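Local coordinates for arylalkylamine N-Acetyltransferase like 5b (Aedes aegypti, PDB 4FD4), which probably catalyses the transfer of acyl groups from coenzyme A thioesters to the amino group of arylalkylamines such as serotonin and dopamine, at residues A[23-28]-A[47-52]; A[27-30]-A[34-37]; A[53-58]-A[128-133]; A[61-66]-A[70-75]. All coordinates share one frame; numbering follows the deposited sequence.

Interaction 1: residues A[23-28]-A[47-52]; sequences ILHRIY and DDERFS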
loop_
_atom_site.group_PDB
_atom_site.type_symbol
_atom_site.label_atom_id
_atom_site.label_comp_id
_atom_site.label_asym_id
_atom_site.label_seq_id
_atom_site.Cartn_x
_atom_site.Cartn_y
_atom_site.Cartn_z
ATOM N N ILE A 23 -14.284 3.102 -2.741
ATOM C CA ILE A 23 -13.893 2.170 -1.698
ATOM C C ILE A 23 -12.690 2.744 -0.946
ATOM O O ILE A 23 -12.596 2.627 0.292
ATOM C CB ILE A 23 -13.688 0.707 -2.222
ATOM C CG1 ILE A 23 -13.371 -0.246 -1.063
ATOM C CG2 ILE A 23 -12.659 0.654 -3.338
ATOM C CD1 ILE A 23 -14.594 -0.675 -0.269
ATOM N N LEU A 24 -11.802 3.436 -1.669
ATOM C CA LEU A 24 -10.638 4.005 -1.000
ATOM C C LEU A 24 -11.091 5.053 0.009
ATOM O O LEU A 24 -10.596 5.102 1.133
ATOM C CB LEU A 24 -9.647 4.630 -2.002
ATOM C CG LEU A 24 -8.844 3.659 -2.874
ATOM C CD1 LEU A 24 -8.013 4.450 -3.902
ATOM C CD2 LEU A 24 -7.944 2.747 -2.035
ATOM N N HIS A 25 -12.040 5.888 -0.390
ATOM C CA HIS A 25 -12.536 6.918 0.524
ATOM C C HIS A 25 -13.131 6.252 1.766
ATOM O O HIS A 25 -13.009 6.771 2.870
ATOM C CB HIS A 25 -13.651 7.726 -0.144
ATOM C CG HIS A 25 -13.188 8.950 -0.869
ATOM N ND1 HIS A 25 -13.549 10.225 -0.471
ATOM C CD2 HIS A 25 -12.442 9.104 -1.984
ATOM C CE1 HIS A 25 -13.028 11.104 -1.306
ATOM N NE2 HIS A 25 -12.349 10.455 -2.235
ATOM N N ARG A 26 -13.772 5.099 1.584
ATOM C CA ARG A 26 -14.670 4.586 2.635
ATOM C C ARG A 26 -13.950 3.756 3.686
ATOM O O ARG A 26 -14.168 3.930 4.884
ATOM C CB ARG A 26 -15.814 3.765 2.014
ATOM C CG ARG A 26 -17.012 3.539 2.944
ATOM C CD ARG A 26 -18.098 2.693 2.281
ATOM N NE ARG A 26 -17.796 1.263 2.351
ATOM C CZ ARG A 26 -17.850 0.423 1.320
ATOM N NH1 ARG A 26 -17.555 -0.869 1.491
ATOM N NH2 ARG A 26 -18.194 0.866 0.116
ATOM N N ILE A 27 -13.079 2.862 3.239
ATOM C CA ILE A 27 -12.461 1.909 4.155
ATOM C C ILE A 27 -10.950 2.043 4.268
ATOM O O ILE A 27 -10.348 1.533 5.212
ATOM C CB ILE A 27 -12.794 0.452 3.772
ATOM C CG1 ILE A 27 -12.145 0.079 2.440
ATOM C CG2 ILE A 27 -14.313 0.234 3.715
ATOM C CD1 ILE A 27 -12.166 -1.421 2.160
ATOM N N TYR A 28 -10.319 2.728 3.321
ATOM C CA TYR A 28 -8.856 2.798 3.361
ATOM C C TYR A 28 -8.316 4.050 4.064
ATOM O O TYR A 28 -7.727 3.960 5.143
ATOM C CB TYR A 28 -8.250 2.670 1.953
ATOM C CG TYR A 28 -6.748 2.882 1.959
ATOM C CD1 TYR A 28 -5.899 1.993 2.612
ATOM C CD2 TYR A 28 -6.182 3.966 1.309
ATOM C CE1 TYR A 28 -4.519 2.194 2.631
ATOM C CE2 TYR A 28 -4.811 4.173 1.312
ATOM C CZ TYR A 28 -3.985 3.288 1.976
ATOM O OH TYR A 28 -2.619 3.506 1.970
ATOM N N ASP A 47 -3.682 14.627 -4.483
ATOM C CA ASP A 47 -2.506 14.037 -5.131
ATOM C C ASP A 47 -2.215 12.593 -4.673
ATOM O O ASP A 47 -1.728 11.763 -5.464
ATOM C CB ASP A 47 -1.254 14.961 -5.178
ATOM C CG ASP A 47 -0.996 15.739 -3.891
ATOM O OD1 ASP A 47 0.061 16.430 -3.846
ATOM O OD2 ASP A 47 -1.808 15.689 -2.945
ATOM N N ASP A 48 -2.584 12.311 -3.421
ATOM C CA ASP A 48 -2.535 10.986 -2.811
ATOM C C ASP A 48 -3.474 10.065 -3.602
ATOM O O ASP A 48 -3.094 8.997 -4.119
ATOM C CB ASP A 48 -3.030 11.144 -1.362
ATOM C CG ASP A 48 -2.673 9.974 -0.466
ATOM O OD1 ASP A 48 -2.441 10.204 0.742
ATOM O OD2 ASP A 48 -2.629 8.826 -0.955
ATOM N N GLU A 49 -4.721 10.509 -3.700
ATOM C CA GLU A 49 -5.734 9.806 -4.448
ATOM C C GLU A 49 -5.311 9.536 -5.895
ATOM O O GLU A 49 -5.469 8.424 -6.418
ATOM C CB GLU A 49 -7.011 10.650 -4.418
ATOM C CG GLU A 49 -8.231 9.978 -4.944
ATOM C CD GLU A 49 -9.484 10.743 -4.547
ATOM O OE1 GLU A 49 -9.896 10.660 -3.365
ATOM O OE2 GLU A 49 -10.025 11.450 -5.413
ATOM N N ARG A 50 -4.769 10.551 -6.552
ATOM C CA ARG A 50 -4.317 10.385 -7.924
ATOM C C ARG A 50 -3.254 9.302 -8.032
ATOM O O ARG A 50 -3.255 8.508 -8.989
ATOM C CB ARG A 50 -3.769 11.697 -8.489
ATOM C CG ARG A 50 -3.405 11.611 -9.964
ATOM C CD ARG A 50 -3.055 12.972 -10.553
ATOM N NE ARG A 50 -1.936 13.583 -9.845
ATOM C CZ ARG A 50 -2.051 14.618 -9.019
ATOM N NH1 ARG A 50 -3.243 15.173 -8.809
ATOM N NH2 ARG A 50 -0.974 15.101 -8.408
ATOM N N PHE A 51 -2.333 9.284 -7.072
ATOM C CA PHE A 51 -1.316 8.235 -7.061
ATOM C C PHE A 51 -1.983 6.861 -7.005
ATOM O O PHE A 51 -1.705 5.991 -7.829
ATOM C CB PHE A 51 -0.382 8.389 -5.866
ATOM C CG PHE A 51 0.631 7.259 -5.731
ATOM C CD1 PHE A 51 0.466 6.266 -4.776
ATOM C CD2 PHE A 51 1.741 7.202 -6.563
ATOM C CE1 PHE A 51 1.391 5.224 -4.652
ATOM C CE2 PHE A 51 2.677 6.170 -6.444
ATOM C CZ PHE A 51 2.501 5.182 -5.491
ATOM N N SER A 52 -2.862 6.665 -6.029
ATOM C CA SER A 52 -3.486 5.358 -5.875
ATOM C C SER A 52 -4.296 4.925 -7.102
ATOM O O SER A 52 -4.232 3.769 -7.519
ATOM C CB SER A 52 -4.340 5.319 -4.609
ATOM O OG SER A 52 -3.533 5.599 -3.480
#

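Interaction 2: residues A[27-30]-A[34-37]; sequences IYYP and ITIS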
loop_
_atom_site.group_PDB
_atom_site.type_symbol
_atom_site.label_atom_id
_atom_site.label_comp_id
_atom_site.label_asym_id
_atom_site.label_seq_id
_atom_site.Cartn_x
_atom_site.Cartn_y
_atom_site.Cartn_z
ATOM N N ILE A 27 -13.079 2.862 3.239
ATOM C CA ILE A 27 -12.461 1.909 4.155
ATOM C C ILE A 27 -10.950 2.043 4.268
ATOM O O ILE A 27 -10.348 1.533 5.212
ATOM C CB ILE A 27 -12.794 0.452 3.772
ATOM C CG1 ILE A 27 -12.145 0.079 2.440
ATOM C CG2 ILE A 27 -14.313 0.234 3.715
ATOM C CD1 ILE A 27 -12.166 -1.421 2.160
ATOM N N TYR A 28 -10.319 2.728 3.321
ATOM C CA TYR A 28 -8.856 2.798 3.361
ATOM C C TYR A 28 -8.316 4.050 4.064
ATOM O O TYR A 28 -7.727 3.960 5.143
ATOM C CB TYR A 28 -8.250 2.670 1.953
ATOM C CG TYR A 28 -6.748 2.882 1.959
ATOM C CD1 TYR A 28 -5.899 1.993 2.612
ATOM C CD2 TYR A 28 -6.182 3.966 1.309
ATOM C CE1 TYR A 28 -4.519 2.194 2.631
ATOM C CE2 TYR A 28 -4.811 4.173 1.312
ATOM C CZ TYR A 28 -3.985 3.288 1.976
ATOM O OH TYR A 28 -2.619 3.506 1.970
ATOM N N TYR A 29 -8.514 5.208 3.442
ATOM C CA TYR A 29 -7.970 6.462 3.971
ATOM C C TYR A 29 -8.356 6.779 5.424
ATOM O O TYR A 29 -7.508 7.191 6.215
ATOM C CB TYR A 29 -8.312 7.629 3.040
ATOM C CG TYR A 29 -7.498 7.621 1.758
ATOM C CD1 TYR A 29 -6.113 7.746 1.793
ATOM C CD2 TYR A 29 -8.112 7.499 0.518
ATOM C CE1 TYR A 29 -5.358 7.735 0.617
ATOM C CE2 TYR A 29 -7.368 7.495 -0.657
ATOM C CZ TYR A 29 -5.991 7.614 -0.596
ATOM O OH TYR A 29 -5.246 7.614 -1.763
ATOM N N PRO A 30 -9.634 6.569 5.792
ATOM C CA PRO A 30 -10.039 6.917 7.163
ATOM C C PRO A 30 -9.309 6.118 8.229
ATOM O O PRO A 30 -9.320 6.483 9.399
ATOM C CB PRO A 30 -11.535 6.569 7.180
ATOM C CG PRO A 30 -11.965 6.697 5.756
ATOM C CD PRO A 30 -10.788 6.188 4.955
ATOM N N ILE A 34 -0.514 5.784 8.270
ATOM C CA ILE A 34 0.289 6.892 7.763
ATOM C C ILE A 34 -0.538 8.171 7.579
ATOM O O ILE A 34 -0.215 9.204 8.161
ATOM C CB ILE A 34 1.061 6.505 6.481
ATOM C CG1 ILE A 34 2.113 5.439 6.821
ATOM C CG2 ILE A 34 1.732 7.727 5.860
ATOM C CD1 ILE A 34 2.828 4.851 5.612
ATOM N N THR A 35 -1.619 8.101 6.806
ATOM C CA THR A 35 -2.426 9.292 6.517
ATOM C C THR A 35 -3.083 9.948 7.753
ATOM O O THR A 35 -3.061 11.172 7.874
ATOM C CB THR A 35 -3.422 9.041 5.335
ATOM O OG1 THR A 35 -4.581 9.875 5.446
ATOM C CG2 THR A 35 -3.844 7.603 5.295
ATOM N N ILE A 36 -3.624 9.156 8.684
ATOM C CA ILE A 36 -4.309 9.751 9.850
ATOM C C ILE A 36 -3.391 10.137 11.018
ATOM O O ILE A 36 -3.813 10.846 11.932
ATOM C CB ILE A 36 -5.483 8.881 10.386
ATOM C CG1 ILE A 36 -4.959 7.587 11.008
ATOM C CG2 ILE A 36 -6.500 8.604 9.280
ATOM C CD1 ILE A 36 -5.976 6.893 11.902
ATOM N N SER A 37 -2.144 9.678 11.002
ATOM C CA SER A 37 -1.212 10.064 12.062
ATOM C C SER A 37 -0.512 11.388 11.747
ATOM O O SER A 37 0.225 11.930 12.581
ATOM C CB SER A 37 -0.178 8.971 12.289
ATOM O OG SER A 37 0.823 9.009 11.288
#

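Interaction 3: residues A[53-58]-A[128-133]; sequences LSFVEQ and HVHILA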
loop_
_atom_site.group_PDB
_atom_site.type_symbol
_atom_site.label_atom_id
_atom_site.label_comp_id
_atom_site.label_asym_id
_atom_site.label_seq_id
_atom_site.Cartn_x
_atom_site.Cartn_y
_atom_site.Cartn_z
ATOM N N LEU A 53 -5.044 5.848 -7.697
ATOM C CA LEU A 53 -5.883 5.497 -8.829
ATOM C C LEU A 53 -5.080 5.308 -10.116
ATOM O O LEU A 53 -5.550 4.653 -11.041
ATOM C CB LEU A 53 -6.971 6.546 -9.050
ATOM C CG LEU A 53 -8.057 6.675 -7.979
ATOM C CD1 LEU A 53 -9.002 7.816 -8.368
ATOM C CD2 LEU A 53 -8.847 5.382 -7.803
ATOM N N SER A 54 -3.883 5.887 -10.187
ATOM C CA SER A 54 -3.074 5.716 -11.389
ATOM C C SER A 54 -2.844 4.223 -11.678
ATOM O O SER A 54 -2.501 3.859 -12.794
ATOM C CB SER A 54 -1.732 6.447 -11.277
ATOM O OG SER A 54 -0.917 5.844 -10.284
ATOM N N PHE A 55 -3.056 3.352 -10.691
ATOM C CA PHE A 55 -2.803 1.924 -10.916
ATOM C C PHE A 55 -3.943 1.156 -11.593
ATOM O O PHE A 55 -3.718 0.065 -12.134
ATOM C CB PHE A 55 -2.355 1.224 -9.624
ATOM C CG PHE A 55 -1.064 1.745 -9.090
ATOM C CD1 PHE A 55 -1.053 2.686 -8.067
ATOM C CD2 PHE A 55 0.149 1.337 -9.646
ATOM C CE1 PHE A 55 0.148 3.193 -7.580
ATOM C CE2 PHE A 55 1.354 1.843 -9.175
ATOM C CZ PHE A 55 1.358 2.769 -8.134
ATOM N N VAL A 56 -5.150 1.712 -11.587
ATOM C CA VAL A 56 -6.289 1.000 -12.185
ATOM C C VAL A 56 -6.029 0.671 -13.649
ATOM O O VAL A 56 -6.246 -0.452 -14.083
ATOM C CB VAL A 56 -7.595 1.798 -12.082
ATOM C CG1 VAL A 56 -8.705 1.125 -12.906
ATOM C CG2 VAL A 56 -8.021 1.939 -10.628
ATOM N N GLU A 57 -5.545 1.652 -14.407
ATOM C CA GLU A 57 -5.276 1.432 -15.823
ATOM C C GLU A 57 -4.194 0.368 -16.030
ATOM O O GLU A 57 -4.176 -0.315 -17.056
ATOM C CB GLU A 57 -4.889 2.742 -16.514
ATOM C CG GLU A 57 -3.512 3.276 -16.136
ATOM C CD GLU A 57 -3.325 4.742 -16.525
ATOM O OE1 GLU A 57 -2.787 5.518 -15.698
ATOM O OE2 GLU A 57 -3.720 5.117 -17.654
ATOM N N GLN A 58 -3.294 0.223 -15.064
ATOM C CA GLN A 58 -2.214 -0.767 -15.176
ATOM C C GLN A 58 -2.672 -2.206 -14.902
ATOM O O GLN A 58 -1.871 -3.144 -15.016
ATOM C CB GLN A 58 -1.044 -0.404 -14.254
ATOM C CG GLN A 58 -0.504 1.005 -14.466
ATOM C CD GLN A 58 0.624 1.368 -13.515
ATOM O OE1 GLN A 58 1.446 0.526 -13.147
ATOM N NE2 GLN A 58 0.673 2.643 -13.122
ATOM N N HIS A 128 5.064 -4.542 -5.661
ATOM C CA HIS A 128 4.890 -3.945 -4.346
ATOM C C HIS A 128 3.433 -3.620 -4.048
ATOM O O HIS A 128 2.816 -2.823 -4.751
ATOM C CB HIS A 128 5.735 -2.681 -4.242
ATOM C CG HIS A 128 5.796 -2.114 -2.863
ATOM N ND1 HIS A 128 6.532 -2.695 -1.855
ATOM C CD2 HIS A 128 5.219 -1.012 -2.323
ATOM C CE1 HIS A 128 6.406 -1.982 -0.753
ATOM N NE2 HIS A 128 5.610 -0.954 -1.010
ATOM N N VAL A 129 2.879 -4.263 -3.026
ATOM C CA VAL A 129 1.542 -3.937 -2.573
ATOM C C VAL A 129 1.586 -2.619 -1.808
ATOM O O VAL A 129 2.201 -2.531 -0.737
ATOM C CB VAL A 129 0.936 -5.045 -1.668
ATOM C CG1 VAL A 129 -0.480 -4.663 -1.256
ATOM C CG2 VAL A 129 0.914 -6.378 -2.394
ATOM N N HIS A 130 0.940 -1.601 -2.369
ATOM C CA HIS A 130 0.843 -0.281 -1.736
ATOM C C HIS A 130 -0.339 -0.231 -0.768
ATOM O O HIS A 130 -0.255 0.387 0.294
ATOM C CB HIS A 130 0.618 0.817 -2.782
ATOM C CG HIS A 130 1.746 0.980 -3.765
ATOM N ND1 HIS A 130 2.974 1.476 -3.409
ATOM C CD2 HIS A 130 1.794 0.746 -5.101
ATOM C CE1 HIS A 130 3.754 1.532 -4.485
ATOM N NE2 HIS A 130 3.064 1.089 -5.516
ATOM N N ILE A 131 -1.453 -0.847 -1.167
ATOM C CA ILE A 131 -2.692 -0.787 -0.377
ATOM C C ILE A 131 -3.329 -2.179 -0.225
ATOM O O ILE A 131 -3.397 -2.948 -1.180
ATOM C CB ILE A 131 -3.730 0.159 -1.039
ATOM C CG1 ILE A 131 -3.235 1.609 -1.029
ATOM C CG2 ILE A 131 -5.098 0.052 -0.356
ATOM C CD1 ILE A 131 -4.108 2.571 -1.831
ATOM N N LEU A 132 -3.785 -2.506 0.979
ATOM C CA LEU A 132 -4.586 -3.712 1.206
ATOM C C LEU A 132 -5.637 -3.318 2.236
ATOM O O LEU A 132 -5.296 -3.035 3.383
ATOM C CB LEU A 132 -3.711 -4.837 1.762
ATOM C CG LEU A 132 -4.350 -6.173 2.177
ATOM C CD1 LEU A 132 -5.016 -6.846 1.000
ATOM C CD2 LEU A 132 -3.311 -7.104 2.793
ATOM N N ALA A 133 -6.898 -3.258 1.822
ATOM C CA ALA A 133 -7.964 -2.784 2.707
ATOM C C ALA A 133 -9.238 -3.616 2.576
ATOM O O ALA A 133 -9.710 -3.897 1.472
ATOM C CB ALA A 133 -8.252 -1.311 2.459
#

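Interaction 4: residues A[61-66]-A[70-75]; sequences VVVAED and KKFIGV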
loop_
_atom_site.group_PDB
_atom_site.type_symbol
_atom_site.label_atom_id
_atom_site.label_comp_id
_atom_site.label_asym_id
_atom_site.label_seq_id
_atom_site.Cartn_x
_atom_site.Cartn_y
_atom_site.Cartn_z
ATOM N N VAL A 61 -4.946 -3.295 -9.792
ATOM C CA VAL A 61 -5.872 -2.996 -8.708
ATOM C C VAL A 61 -6.866 -4.139 -8.612
ATOM O O VAL A 61 -7.586 -4.434 -9.567
ATOM C CB VAL A 61 -6.589 -1.646 -8.923
ATOM C CG1 VAL A 61 -7.701 -1.457 -7.913
ATOM C CG2 VAL A 61 -5.583 -0.503 -8.817
ATOM N N VAL A 62 -6.870 -4.812 -7.466
ATOM C CA VAL A 62 -7.754 -5.948 -7.265
ATOM C C VAL A 62 -8.864 -5.546 -6.303
ATOM O O VAL A 62 -8.612 -4.904 -5.286
ATOM C CB VAL A 62 -7.030 -7.169 -6.671
ATOM C CG1 VAL A 62 -8.025 -8.314 -6.455
ATOM C CG2 VAL A 62 -5.885 -7.619 -7.563
ATOM N N VAL A 63 -10.092 -5.934 -6.624
ATOM C CA VAL A 63 -11.213 -5.602 -5.784
ATOM C C VAL A 63 -11.898 -6.881 -5.356
ATOM O O VAL A 63 -11.862 -7.911 -6.065
ATOM C CB VAL A 63 -12.209 -4.673 -6.487
ATOM C CG1 VAL A 63 -11.613 -3.269 -6.665
ATOM C CG2 VAL A 63 -12.618 -5.267 -7.825
ATOM N N ALA A 64 -12.469 -6.801 -4.163
ATOM C CA ALA A 64 -13.364 -7.828 -3.646
ATOM C C ALA A 64 -14.745 -7.187 -3.684
ATOM O O ALA A 64 -14.967 -6.093 -3.119
ATOM C CB ALA A 64 -12.985 -8.205 -2.225
ATOM N N GLU A 65 -15.658 -7.874 -4.365
ATOM C CA GLU A 65 -16.969 -7.347 -4.713
ATOM C C GLU A 65 -18.069 -8.251 -4.153
ATOM O O GLU A 65 -17.976 -9.477 -4.219
ATOM C CB GLU A 65 -17.072 -7.299 -6.242
ATOM C CG GLU A 65 -18.379 -6.801 -6.831
ATOM C CD GLU A 65 -18.358 -6.818 -8.364
ATOM O OE1 GLU A 65 -18.942 -5.904 -8.988
ATOM O OE2 GLU A 65 -17.752 -7.747 -8.946
ATOM N N ASP A 66 -19.103 -7.635 -3.596
ATOM C CA ASP A 66 -20.307 -8.348 -3.171
ATOM C C ASP A 66 -21.282 -8.284 -4.343
ATOM O O ASP A 66 -22.084 -7.354 -4.441
ATOM C CB ASP A 66 -20.897 -7.667 -1.930
ATOM C CG ASP A 66 -22.165 -8.353 -1.411
ATOM O OD1 ASP A 66 -22.883 -8.995 -2.206
ATOM O OD2 ASP A 66 -22.452 -8.223 -0.205
ATOM N N LYS A 70 -23.874 -5.615 -5.590
ATOM C CA LYS A 70 -23.160 -4.798 -6.579
ATOM C C LYS A 70 -22.344 -3.724 -5.868
ATOM O O LYS A 70 -22.584 -2.529 -6.052
ATOM C CB LYS A 70 -24.131 -4.160 -7.579
ATOM C CG LYS A 70 -23.534 -3.899 -8.975
ATOM C CD LYS A 70 -22.403 -2.864 -8.936
ATOM C CE LYS A 70 -21.161 -3.358 -9.676
ATOM N NZ LYS A 70 -19.964 -2.522 -9.373
ATOM N N LYS A 71 -21.372 -4.162 -5.070
ATOM C CA LYS A 71 -20.648 -3.278 -4.156
ATOM C C LYS A 71 -19.224 -3.776 -3.889
ATOM O O LYS A 71 -19.017 -4.965 -3.630
ATOM C CB LYS A 71 -21.422 -3.197 -2.833
ATOM C CG LYS A 71 -20.679 -2.546 -1.675
ATOM C CD LYS A 71 -21.448 -2.756 -0.368
ATOM C CE LYS A 71 -20.787 -2.032 0.801
ATOM N NZ LYS A 71 -21.576 -2.199 2.059
ATOM N N PHE A 72 -18.243 -2.877 -3.947
ATOM C CA PHE A 72 -16.890 -3.249 -3.556
ATOM C C PHE A 72 -16.824 -3.329 -2.023
ATOM O O PHE A 72 -17.437 -2.521 -1.319
ATOM C CB PHE A 72 -15.861 -2.232 -4.069
ATOM C CG PHE A 72 -15.649 -2.262 -5.564
ATOM C CD1 PHE A 72 -16.106 -3.327 -6.336
ATOM C CD2 PHE A 72 -14.970 -1.219 -6.199
ATOM C CE1 PHE A 72 -15.906 -3.342 -7.711
ATOM C CE2 PHE A 72 -14.765 -1.233 -7.570
ATOM C CZ PHE A 72 -15.232 -2.288 -8.330
ATOM N N ILE A 73 -16.072 -4.288 -1.505
ATOM C CA ILE A 73 -15.925 -4.420 -0.064
ATOM C C ILE A 73 -14.477 -4.687 0.311
ATOM O O ILE A 73 -14.146 -4.880 1.485
ATOM C CB ILE A 73 -16.801 -5.561 0.489
ATOM C CG1 ILE A 73 -16.432 -6.872 -0.206
ATOM C CG2 ILE A 73 -18.271 -5.231 0.288
ATOM C CD1 ILE A 73 -17.041 -8.096 0.432
ATOM N N GLY A 74 -13.610 -4.733 -0.693
ATOM C CA GLY A 74 -12.189 -4.791 -0.399
ATOM C C GLY A 74 -11.397 -4.298 -1.594
ATOM O O GLY A 74 -11.907 -4.311 -2.719
ATOM N N VAL A 75 -10.163 -3.873 -1.367
ATOM C CA VAL A 75 -9.337 -3.405 -2.492
ATOM C C VAL A 75 -7.866 -3.565 -2.151
ATOM O O VAL A 75 -7.471 -3.463 -0.986
ATOM C CB VAL A 75 -9.663 -1.939 -2.856
ATOM C CG1 VAL A 75 -9.439 -1.035 -1.633
ATOM C CG2 VAL A 75 -8.810 -1.427 -4.095
#

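Interaction 1: residues A[23-28]-A[47-52]
Two imidazoles share Glu49 OE1: His25 NE2 reaches it from helix 17-28 across the contact by a weak bond, and His44 NE2 binds it from the chain just before helix 46-53. The bond across the contact is short, 2.7 Å from His25 NE2 to Glu49 OE1, yet bent, with 125° at the hydrogen. The oxygen sits at the edge of the His25 ring, near its plane, and also comes within 3.3 Å of His25 CD2. Ring and carboxylate are turned 49° against each other, and the two side chains cross at about a right angle. Glu49 spans the gap because its CG lies opposite the backbone N (chi1 -170°) and the chain beyond stays extended. Its stronger polar partner is Arg21, one turn before His25 on helix 17-28, which forms a salt bridge with the other oxygen, OE2.

Beneath this polar joint lies a small apolar one. Leu24 directs its CD1 methyl at Ser52 CB, 3.8 Å away, while its CD2 branch packs against Ile131 on the central sheet. Ser52 meets the leucine with CB, while its OG is hydrogen-bonded to the hydroxyl of Tyr29.

The two helices are therefore joined in layers, with apolar packing toward the sheet and a polar joint at the outer side, where His25 is exposed. Since Glu49 engages Arg21 as well as both histidines, its negative charge is probably stabilised by the whole group, and the bent His25 bond looks like one contribution to a shared electrostatic link between the helices.

Interaction 2: residues A[27-30]-A[34-37]
Ile36 holds CG1 between its own backbone N and carbonyl carbon (chi1 68°), which leaves the CG2 methyl opposite the carbonyl carbon and pointed at the backbone of Tyr29 and Pro30. CG2 of Ile36 lies 3.5 Å from Tyr29 O and equally 3.5 Å from Pro30 O, a single methyl shared by two consecutive carbonyls. One residue earlier, Thr35 brings its methyl to the same chain: Thr35 CG2 is 3.8 Å from Tyr29 O.

The same threonine methyl meets the Tyr29 ring at its edge, near the ring plane, with CG2 of Thr35 4.2 Å from CD1 of Tyr29. One face of that ring is covered by Tyr28, whose CD2 stands 3.7 Å above the plane over the ring centre, and His44 stacks on the ring as well. The tyrosine hydroxyl is hydrogen-bonded to Asp48 OD2 and to Ser52 OG, so the side chain is fixed at its polar end too.

No hydrogen bond crosses between 27-30 and 34-37. The short helix 33-37 rests on the chain that follows helix 17-28 through methyl groups laid against carbonyl oxygens, so the fit depends on shape and van der Waals contact, with directional bonding left to outside partners.

Interaction 3: residues A[53-58]-A[128-133]
The bulged strand 126-134 is the fourth strand of the GNAT fold, the one along which members of this family generally seat the acyl-CoA thioester, and His130 stands at its classic beta bulge. His130 and Ile131 together face Ile77 of the neighbouring strand, and both make backbone hydrogen bonds to it. From the loop after helix 46-53, Phe55 comes up against the bulge residue.

The meeting is ring to ring. Phe55 CZ lies 3.5 Å from His130 NE2, and Phe55 CE1 is 3.9 Å from His130 CD2, so the far end of the phenyl ring meets the NE2-CD2 side of the imidazole. The centroids are 5.0 Å apart and the planes inclined by 34°, an oblique pairing that is neither a stack nor a T-shape. In both residues CG lies opposite the carbonyl carbon (chi1 -63° in each), and the two side chains, extending toward one another, cross at about a right angle.

Further groups hold the pair. Phe51 meets both rings edge-to-face, and Phe55 also packs on Val61 and Ile77. His128 O lies 3.7 Å above one face of the His130 ring, offset toward its rim.

Bound glycerol, probably from the crystallisation liquor, lies near the His130 side chain, and glycerol also accepts a hydrogen bond from Leu132 N, consistent with a pocket at this stretch of strand. With no hydrogen bond between the segments, the pairing is one of aromatic surfaces: Phe55 and Phe51 give the imidazole a largely apolar wall that limits where its ring can lie.

Interaction 4: residues A[61-66]-A[70-75]
Ala64 O accepts two backbone N-H groups. The bond from Ile73 N to Ala64 O is short, 2.7 Å, and nearly straight; that from Gly74 N to the same oxygen is longer, 3.1 Å, and bent to 140°. Ala64 N in turn donates to Gly74 O at 2.9 Å, and nearer the turn Asp66 N donates to Lys71 O at 2.7 Å.

On the face that carries Val63, Glu65, Phe72 and Val75, a looser salt bridge joins Glu65 OE1 to Lys70 NZ, 3.6 Å apart; Glu65 OE2 has a stronger partner in Arg10 of strand 7-11. Phe72 folds its ring over Val63, whose CG1 lies 4.0 Å from the ring centroid and 15° off the normal, a CH-pi contact. Beside it, Glu65 CB meets the edge of the same ring, with CB 4.1 Å from Phe72 CD1. Farther from the turn, Val75 CG2 packs on Val61 CG1 at 4.0 Å. Helix 17-28 covers this face, while helix 143-158 packs on Val62 and Ile73.

The whole is an antiparallel beta hairpin, the second and third strands of the GNAT sheet, with a classic bulge where Ile73 and Gly74 face Ala64 and a G1 bulge where Lys70 and Lys71 face Asp66.

Interactions 1 and 2 share Ile27 and Tyr28 near the end of helix 17-28, their centres about 9 Å apart, and are tied by Tyr29, which belongs to one and bonds into the other. Interaction 3 follows along the chain, about 10 Å from interaction 1 between centres, with interaction 4 nested inside the loop it closes. Neighbouring strands 71-81 and 126-134 unite these last two: Ala133 N lies 2.9 Å from Val75 O, a probable hydrogen bond. Interactions 1 and 3 meet at Ile131. The four contacts thus set helices 17-28 and 46-53 over the central sheet, with the hairpin 61-66/71-81 beside strand 126-134.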